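Local structure of 3-hydroxyacyl-CoA dehydrogenase type-2 (3PPI) at residues Ile25-Gly30 / Leu259-Tyr264; Asn239-Lys244 / Asp273-Phe278. The protein probably catalyses the NAD-dependent oxidation of 3-hydroxyacyl-CoA thioesters, as a tetrameric member of the short-chain dehydrogenase/reductase family. All coordinates share one frame; numbering follows the deposited sequence.

Contact 1 of 2, residues Ile25-Gly30 / Leu259-Tyr264; sequences IKQFEG and LLTNGY
The turn at Ile25-Gly30 meets the C-terminal end of helix 249-261, the backbones coming closest at Gln27 and Thr261, whose CA atoms lie 6.7 Å apart. In this Rossmann-type fold the turn leads straight into strand 31-36, so the contact ties the start of the first strand to the end of the last long helix. Gln27 carries the polar link. Its chain bends at chi2 (91°), which swings the amide toward the helix end, and Gln27 NE2 donates to Thr261 O at 3.0 Å, the oxygen lying close to the amide plane. The N-H...O angle of 148° makes this a moderately bent bond to a carbonyl of the helix's last turn. Thr261 splits its two branches: OG1 turns back to Ala257 O within its own helix, while methyl CG2 reaches the aromatic ring of Phe28, 3.5 Å from CZ. Leu260 CB comes up at the edge of that ring, more loosely. Tyr106 packs its ring edge-to-face with Phe28, and its OH hydrogen-bonds Gln27 O. Ile25 lays CD1 over one face of the Phe28 ring, near its rim, and the same methyl presses on Thr261 CG2 at 3.4 Å, tighter than usual for two carbons.

Contact 2 of 2, residues Asn239-Lys244 / Asp273-Phe278; sequences NIPFPK and DGAQRF
Phe242 N donates to Gly274 O at 3.1 Å, nearly straight at 170°, and so fastens the loop 239-244 to the turn that follows strand 269-272. That turn is a type I' beta turn, closed by Gln276 N on Asp273 O at 2.9 Å. Phe242 O lies near Gly274 O but accepts instead from Asn266 ND2 of a second subunit. At the other end Asn239, with CG anti to its own N (chi1 -168°), sends ND2 to Arg277 O at 3.1 Å; the donor stands above the carbonyl plane, away from the lone pairs. A water bridges the two backbones, giving a proton to Asn239 O at 2.8 Å and accepting one from Arg277 N at 3.1 Å. Between these polar links, Pro241 sets CG against Ala275 CB, and Ile240 CG2 sits on Gly274 O at 3.6 Å. Lys244 NZ satisfies Pro241 O on a lone pair, 2.7 Å away. Arg277 NH1 bonds Gln276 O and pairs with Asp273 OD2, a carboxylate oxygen also held by Arg271, while NH2 reaches Gly267 O of the second subunit. The arrangement joins the loop before helix 249-261 to the C-terminal tail of a short-chain dehydrogenase, at a subunit interface.

How the contacts relate
Helix 249-261 and strand 269-272 connect the two contacts: the loop of contact 2 precedes this helix, contact 1 holds its far end, and the strand then leads back to contact 2. The contacts are separate, with centres about 29 Å apart and nearest atoms about 12 Å apart. Both reach the second subunit, where Tyr264 and Asn262 of contact 1 and Ile240 and Pro243 of contact 2 find partners; Ile240 packs on Tyr264 of that neighbour. The glycine-rich turn with Gly38, Gly40 and Gly43, probably part of the cofactor site, follows strand 31-36, which contact 1 introduces; a magnesium ion is bound there at Gly37 and Gly40.

Contact 1 of 2, residues Ile25-Gly30 / Leu259-Tyr264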
# COMPACT_ATOMS: atom_id res chain seq x y z
N ILE A 25 16.06 13.47 27.97
CA ILE A 25 14.92 12.59 28.12
C ILE A 25 15.41 11.20 28.55
O ILE A 25 16.52 10.80 28.22
CB ILE A 25 14.06 12.54 26.83
CG1 ILE A 25 14.75 11.76 25.71
CG2 ILE A 25 13.76 13.97 26.33
CD1 ILE A 25 13.84 11.52 24.54
N LYS A 26 14.58 10.50 29.31
CA LYS A 26 14.98 9.22 29.90
C LYS A 26 15.49 8.19 28.86
O LYS A 26 16.48 7.51 29.11
CB LYS A 26 13.81 8.63 30.71
N GLN A 27 14.83 8.10 27.71
CA GLN A 27 15.27 7.20 26.64
C GLN A 27 16.76 7.41 26.31
O GLN A 27 17.49 6.46 26.04
CB GLN A 27 14.44 7.38 25.35
CG GLN A 27 12.95 6.92 25.39
CD GLN A 27 11.96 8.03 25.81
OE1 GLN A 27 12.27 8.86 26.66
NE2 GLN A 27 10.77 8.02 25.21
N PHE A 28 17.23 8.66 26.34
CA PHE A 28 18.55 9.00 25.82
C PHE A 28 19.68 9.07 26.85
O PHE A 28 20.84 9.22 26.48
CB PHE A 28 18.50 10.31 25.05
CG PHE A 28 17.66 10.27 23.78
CD1 PHE A 28 17.21 9.08 23.22
CD2 PHE A 28 17.37 11.45 23.12
CE1 PHE A 28 16.46 9.08 22.04
CE2 PHE A 28 16.62 11.46 21.95
CZ PHE A 28 16.17 10.27 21.40
N GLU A 29 19.35 8.95 28.14
CA GLU A 29 20.35 9.05 29.20
C GLU A 29 21.45 7.99 29.01
O GLU A 29 21.17 6.80 28.87
CB GLU A 29 19.71 8.92 30.59
N GLY A 30 22.68 8.45 28.93
CA GLY A 30 23.84 7.56 28.81
C GLY A 30 24.03 6.94 27.44
O GLY A 30 24.93 6.14 27.25
N LEU A 259 10.47 8.72 15.90
CA LEU A 259 10.58 7.27 15.68
C LEU A 259 11.51 6.60 16.68
O LEU A 259 11.35 5.42 17.02
CB LEU A 259 11.05 6.98 14.26
CG LEU A 259 10.04 7.36 13.17
CD1 LEU A 259 10.60 7.18 11.76
CD2 LEU A 259 8.76 6.59 13.35
N LEU A 260 12.49 7.35 17.15
CA LEU A 260 13.41 6.87 18.16
C LEU A 260 12.79 6.83 19.55
O LEU A 260 13.17 5.98 20.35
CB LEU A 260 14.67 7.73 18.19
CG LEU A 260 15.57 7.68 16.94
CD1 LEU A 260 16.80 8.52 17.17
CD2 LEU A 260 15.96 6.25 16.56
N THR A 261 11.86 7.73 19.84
CA THR A 261 11.36 7.87 21.22
C THR A 261 9.98 7.25 21.49
O THR A 261 9.71 6.84 22.62
CB THR A 261 11.30 9.35 21.64
OG1 THR A 261 10.50 10.08 20.70
CG2 THR A 261 12.72 9.95 21.71
N ASN A 262 9.10 7.18 20.49
CA ASN A 262 7.76 6.61 20.73
C ASN A 262 7.90 5.09 20.87
O ASN A 262 8.42 4.44 19.97
CB ASN A 262 6.82 6.91 19.57
CG ASN A 262 5.43 6.37 19.81
OD1 ASN A 262 5.19 5.17 19.69
ND2 ASN A 262 4.50 7.25 20.16
N GLY A 263 7.43 4.54 21.98
CA GLY A 263 7.70 3.14 22.30
C GLY A 263 6.94 2.08 21.51
O GLY A 263 7.32 0.91 21.55
N TYR A 264 5.88 2.45 20.78
CA TYR A 264 5.05 1.44 20.10
C TYR A 264 5.19 1.43 18.59
O TYR A 264 4.75 0.48 17.95
CB TYR A 264 3.56 1.56 20.50
CG TYR A 264 2.81 0.23 20.49
CD1 TYR A 264 3.26 -0.84 21.24
CD2 TYR A 264 1.64 0.06 19.75
CE1 TYR A 264 2.59 -2.05 21.24
CE2 TYR A 264 0.96 -1.15 19.77
CZ TYR A 264 1.44 -2.20 20.52
OH TYR A 264 0.79 -3.41 20.55

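Contact 2 of 2, residues Asn239-Lys244 / Asp273-Phe278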
# COMPACT_ATOMS: atom_id res chain seq x y z
N ASN A 239 3.68 20.76 -7.11
CA ASN A 239 3.04 19.44 -6.97
C ASN A 239 2.71 19.12 -5.50
O ASN A 239 2.18 18.04 -5.22
CB ASN A 239 3.97 18.36 -7.57
CG ASN A 239 3.28 17.00 -7.75
OD1 ASN A 239 2.12 16.94 -8.13
ND2 ASN A 239 4.00 15.91 -7.49
N ILE A 240 3.05 20.01 -4.56
CA ILE A 240 2.97 19.66 -3.12
C ILE A 240 1.76 20.35 -2.48
O ILE A 240 1.76 21.56 -2.34
CB ILE A 240 4.26 20.04 -2.37
CG1 ILE A 240 5.48 19.43 -3.08
CG2 ILE A 240 4.17 19.55 -0.90
CD1 ILE A 240 6.80 19.90 -2.51
N PRO A 241 0.74 19.57 -2.06
CA PRO A 241 -0.49 20.21 -1.57
C PRO A 241 -0.31 21.18 -0.39
O PRO A 241 -0.73 22.32 -0.50
CB PRO A 241 -1.38 19.03 -1.19
CG PRO A 241 -0.94 17.95 -2.18
CD PRO A 241 0.54 18.13 -2.31
N PHE A 242 0.29 20.73 0.71
CA PHE A 242 0.51 21.60 1.87
C PHE A 242 1.44 20.96 2.89
O PHE A 242 1.27 19.80 3.24
CB PHE A 242 -0.79 22.03 2.58
CG PHE A 242 -0.54 23.08 3.62
CD1 PHE A 242 -0.48 24.43 3.26
CD2 PHE A 242 -0.27 22.74 4.93
CE1 PHE A 242 -0.20 25.40 4.19
CE2 PHE A 242 0.03 23.71 5.87
CZ PHE A 242 0.06 25.04 5.50
N PRO A 243 2.42 21.72 3.39
CA PRO A 243 2.78 23.06 2.93
C PRO A 243 3.36 23.08 1.52
O PRO A 243 4.04 22.15 1.11
CB PRO A 243 3.80 23.56 3.96
CG PRO A 243 4.18 22.42 4.77
CD PRO A 243 3.33 21.21 4.43
N LYS A 244 3.10 24.16 0.79
CA LYS A 244 3.49 24.28 -0.62
C LYS A 244 4.95 24.67 -0.75
O LYS A 244 5.28 25.73 -1.24
CB LYS A 244 2.58 25.29 -1.31
CG LYS A 244 1.10 24.86 -1.28
CD LYS A 244 0.21 25.82 -2.04
CE LYS A 244 -1.27 25.41 -1.95
NZ LYS A 244 -1.50 24.00 -2.43
N ASP A 273 6.08 14.31 3.46
CA ASP A 273 6.01 14.76 2.08
C ASP A 273 4.98 15.86 1.72
O ASP A 273 4.77 16.13 0.54
CB ASP A 273 5.78 13.54 1.17
CG ASP A 273 4.44 12.83 1.42
OD1 ASP A 273 3.52 13.37 2.11
OD2 ASP A 273 4.30 11.71 0.90
N GLY A 274 4.38 16.51 2.72
CA GLY A 274 3.41 17.59 2.43
C GLY A 274 2.20 17.12 1.63
O GLY A 274 1.56 17.92 0.97
N ALA A 275 1.88 15.84 1.74
CA ALA A 275 0.85 15.13 0.95
C ALA A 275 1.17 14.99 -0.56
O ALA A 275 0.29 14.67 -1.35
CB ALA A 275 -0.54 15.72 1.17
N GLN A 276 2.44 15.18 -0.93
CA GLN A 276 2.85 14.98 -2.32
C GLN A 276 2.72 13.51 -2.76
O GLN A 276 3.02 12.60 -2.01
CB GLN A 276 4.29 15.45 -2.56
CG GLN A 276 4.62 15.49 -4.03
CD GLN A 276 6.02 15.94 -4.38
OE1 GLN A 276 6.92 16.07 -3.53
NE2 GLN A 276 6.22 16.14 -5.66
N ARG A 277 2.27 13.32 -4.00
CA ARG A 277 2.42 12.04 -4.68
C ARG A 277 3.18 12.34 -5.99
O ARG A 277 2.74 13.20 -6.76
CB ARG A 277 1.05 11.40 -4.96
CG ARG A 277 0.17 11.14 -3.73
CD ARG A 277 0.75 10.03 -2.90
NE ARG A 277 -0.00 9.64 -1.70
CZ ARG A 277 0.15 10.18 -0.50
NH1 ARG A 277 0.95 11.23 -0.32
NH2 ARG A 277 -0.55 9.72 0.53
N PHE A 278 4.31 11.66 -6.22
CA PHE A 278 5.14 11.96 -7.41
C PHE A 278 4.38 11.61 -8.67
O PHE A 278 3.82 10.51 -8.80
CB PHE A 278 6.46 11.17 -7.45
CG PHE A 278 7.54 11.63 -6.48
CD1 PHE A 278 7.50 12.88 -5.87
CD2 PHE A 278 8.65 10.81 -6.26
CE1 PHE A 278 8.55 13.28 -5.02
CE2 PHE A 278 9.69 11.21 -5.42
CZ PHE A 278 9.64 12.45 -4.80
O HOH W 1 0.80 15.65 -5.38